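Local coordinates for protein putative hydrolase (PDB 4HBS) that is a putative hydrolase of unknown substrate with a five-bladed beta-propeller fold, possibly acting on glycosides, at residues A[298-303]-A[307-312]. Numbering follows the deposited sequence.
Sequences PWVFKK and YYMIGQ
Tyr307 opens the pairing by laying its ring against the extended side chain of Lys302. Lys302 CG sits over one face of that ring, 4.1 Å from the centroid and offset toward the rim, a CH-pi contact. Because CG is anti to the backbone N (chi1 -176°) and the chain runs straight beyond it, the lysine follows the phenol outward until Lys302 NZ donates to Tyr307 OH at 3.2 Å. A long aliphatic chain with a charged end suits this place, since it can pack on a ring and still reach the hydroxyl, whose stronger partner is Asp231.

On the other face of the hairpin, Tyr308 pairs with Phe301 through two backbone hydrogen bonds, Tyr308 N to Phe301 O at 2.8 Å and Phe301 N to Tyr308 O. Phe301 CG lies between its backbone N and carbonyl carbon (chi1 71°), which turns the ring toward Tyr308 and Ile310; Tyr308 CB meets it off-centre in a CH-pi contact. The two rings, with planes at 30°, barely overlap; flat and aromatic, both suit the edge-to-face contacts they make with Trp405.

Met309, a selenomethionine, returns to the face of Lys302: flexible and apolar, it runs past Val300 CG2, 3.8 Å from Met309 CG, and bends to bring Met309 CE to Pro298 CB at 3.5 Å. Ile310 closes a second hydrogen-bonded pair, with Trp299; its branched apolar side chain packs against Val320 and Met322 and sets CD1 3.6 Å from Phe301 CE1, at the ring edge. Gly311, lacking a side chain, does not crowd Pro298.

This antiparallel hairpin forms one edge of a four-stranded propeller blade, 298-303 outermost and strand 319-325 continuing the sheet beyond 307-312. Its chemistry implies a backbone ladder flanked by apolar packing at the Pro298 end and by aromatic and amphipathic contacts near the turn, where the lysine ammonium groups find polar partners in Tyr307 OH and Glu406.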
loop_
_atom_site.group_PDB
_atom_site.type_symbol
_atom_site.label_atom_id
_atom_site.label_comp_id
_atom_site.label_asym_id
_atom_site.label_seq_id
_atom_site.Cartn_x
_atom_site.Cartn_y
_atom_site.Cartn_z
ATOM N N PRO A 298 6.652 -6.081 -3.448
ATOM C CA PRO A 298 6.077 -7.239 -4.147
ATOM C C PRO A 298 4.769 -7.671 -3.510
ATOM O O PRO A 298 4.722 -7.846 -2.299
ATOM C CB PRO A 298 7.155 -8.303 -3.978
ATOM C CG PRO A 298 7.793 -7.975 -2.699
ATOM C CD PRO A 298 7.823 -6.475 -2.644
ATOM N N TRP A 299 3.714 -7.819 -4.312
ATOM C CA TRP A 299 2.397 -8.251 -3.853
ATOM C C TRP A 299 2.159 -9.604 -4.368
ATOM O O TRP A 299 2.060 -9.752 -5.582
ATOM C CB TRP A 299 1.315 -7.311 -4.378
ATOM C CG TRP A 299 1.333 -5.996 -3.694
ATOM C CD1 TRP A 299 2.010 -4.874 -4.077
ATOM C CD2 TRP A 299 0.743 -5.702 -2.432
ATOM N NE1 TRP A 299 1.883 -3.897 -3.121
ATOM C CE2 TRP A 299 1.086 -4.372 -2.104
ATOM C CE3 TRP A 299 -0.043 -6.441 -1.534
ATOM C CZ2 TRP A 299 0.635 -3.753 -0.926
ATOM C CZ3 TRP A 299 -0.484 -5.829 -0.372
ATOM C CH2 TRP A 299 -0.147 -4.503 -0.079
ATOM N N VAL A 300 2.051 -10.614 -3.482
ATOM C CA VAL A 300 1.805 -12.002 -3.899
ATOM C C VAL A 300 0.335 -12.394 -3.644
ATOM O O VAL A 300 -0.287 -11.944 -2.669
ATOM C CB VAL A 300 2.790 -12.969 -3.201
ATOM C CG1 VAL A 300 2.435 -14.435 -3.478
ATOM C CG2 VAL A 300 4.224 -12.664 -3.642
ATOM N N PHE A 301 -0.206 -13.204 -4.573
ATOM C CA PHE A 301 -1.551 -13.766 -4.526
ATOM C C PHE A 301 -1.593 -15.039 -5.399
ATOM O O PHE A 301 -0.732 -15.204 -6.256
ATOM C CB PHE A 301 -2.601 -12.738 -4.973
ATOM C CG PHE A 301 -2.561 -12.440 -6.449
ATOM C CD1 PHE A 301 -1.625 -11.555 -6.972
ATOM C CD2 PHE A 301 -3.435 -13.071 -7.327
ATOM C CE1 PHE A 301 -1.577 -11.291 -8.344
ATOM C CE2 PHE A 301 -3.385 -12.807 -8.700
ATOM C CZ PHE A 301 -2.455 -11.918 -9.200
ATOM N N LYS A 302 -2.579 -15.926 -5.165
ATOM C CA LYS A 302 -2.729 -17.188 -5.886
ATOM C C LYS A 302 -3.997 -17.184 -6.698
ATOM O O LYS A 302 -5.038 -16.771 -6.196
ATOM C CB LYS A 302 -2.771 -18.380 -4.898
ATOM C CG LYS A 302 -2.833 -19.777 -5.561
ATOM C CD LYS A 302 -2.982 -20.896 -4.535
ATOM C CE LYS A 302 -2.791 -22.298 -5.104
ATOM N NZ LYS A 302 -2.404 -23.302 -4.062
ATOM N N LYS A 303 -3.923 -17.673 -7.931
ATOM C CA LYS A 303 -5.074 -17.824 -8.815
ATOM C C LYS A 303 -4.881 -19.163 -9.505
ATOM O O LYS A 303 -3.884 -19.357 -10.205
ATOM C CB LYS A 303 -5.192 -16.645 -9.805
ATOM C CG LYS A 303 -6.529 -16.609 -10.563
ATOM C CD LYS A 303 -6.384 -16.797 -12.082
ATOM C CE LYS A 303 -7.686 -17.224 -12.729
ATOM N NZ LYS A 303 -7.590 -17.300 -14.211
ATOM N N TYR A 307 1.084 -19.049 -8.231
ATOM C CA TYR A 307 1.310 -17.879 -7.405
ATOM C C TYR A 307 1.830 -16.819 -8.305
ATOM O O TYR A 307 2.761 -17.081 -9.053
ATOM C CB TYR A 307 2.301 -18.169 -6.283
ATOM C CG TYR A 307 1.720 -19.111 -5.267
ATOM C CD1 TYR A 307 1.754 -20.485 -5.465
ATOM C CD2 TYR A 307 1.028 -18.632 -4.165
ATOM C CE1 TYR A 307 1.175 -21.364 -4.554
ATOM C CE2 TYR A 307 0.446 -19.497 -3.246
ATOM C CZ TYR A 307 0.495 -20.868 -3.459
ATOM O OH TYR A 307 -0.041 -21.754 -2.549
ATOM N N TYR A 308 1.205 -15.643 -8.295
ATOM C CA TYR A 308 1.623 -14.509 -9.107
ATOM C C TYR A 308 2.108 -13.428 -8.195
ATOM O O TYR A 308 1.500 -13.201 -7.153
ATOM C CB TYR A 308 0.464 -13.994 -9.960
ATOM C CG TYR A 308 -0.038 -15.014 -10.953
ATOM C CD1 TYR A 308 0.590 -15.187 -12.184
ATOM C CD2 TYR A 308 -1.143 -15.810 -10.667
ATOM C CE1 TYR A 308 0.123 -16.122 -13.108
ATOM C CE2 TYR A 308 -1.626 -16.734 -11.589
ATOM C CZ TYR A 308 -0.987 -16.895 -12.806
ATOM O OH TYR A 308 -1.444 -17.826 -13.713
HETATM N N MSE A 309 3.199 -12.765 -8.568
HETATM C CA MSE A 309 3.758 -11.649 -7.815
HETATM C C MSE A 309 3.715 -10.437 -8.672
HETATM O O MSE A 309 4.077 -10.549 -9.836
HETATM C CB MSE A 309 5.194 -11.939 -7.429
HETATM C CG MSE A 309 5.795 -10.864 -6.578
HETATM SE SE MSE A 309 7.628 -11.296 -6.131
HETATM C CE MSE A 309 8.293 -9.856 -6.892
ATOM N N ILE A 310 3.298 -9.275 -8.129
ATOM C CA ILE A 310 3.269 -8.019 -8.897
ATOM C C ILE A 310 4.063 -6.999 -8.130
ATOM O O ILE A 310 3.791 -6.765 -6.962
ATOM C CB ILE A 310 1.843 -7.508 -9.212
ATOM C CG1 ILE A 310 1.045 -8.568 -9.990
ATOM C CG2 ILE A 310 1.906 -6.182 -10.027
ATOM C CD1 ILE A 310 -0.352 -8.343 -9.959
ATOM N N GLY A 311 5.030 -6.398 -8.784
ATOM C CA GLY A 311 5.883 -5.396 -8.169
ATOM C C GLY A 311 6.266 -4.309 -9.134
ATOM O O GLY A 311 6.138 -4.470 -10.345
ATOM N N GLN A 312 6.706 -3.192 -8.602
ATOM C CA GLN A 312 7.152 -2.070 -9.405
ATOM C C GLN A 312 8.580 -2.305 -9.794
ATOM O O GLN A 312 9.362 -2.719 -8.946
ATOM C CB GLN A 312 7.051 -0.807 -8.589
ATOM C CG GLN A 312 7.255 0.456 -9.390
ATOM C CD GLN A 312 7.444 1.623 -8.484
ATOM O OE1 GLN A 312 7.341 1.516 -7.246
ATOM N NE2 GLN A 312 7.727 2.758 -9.078
#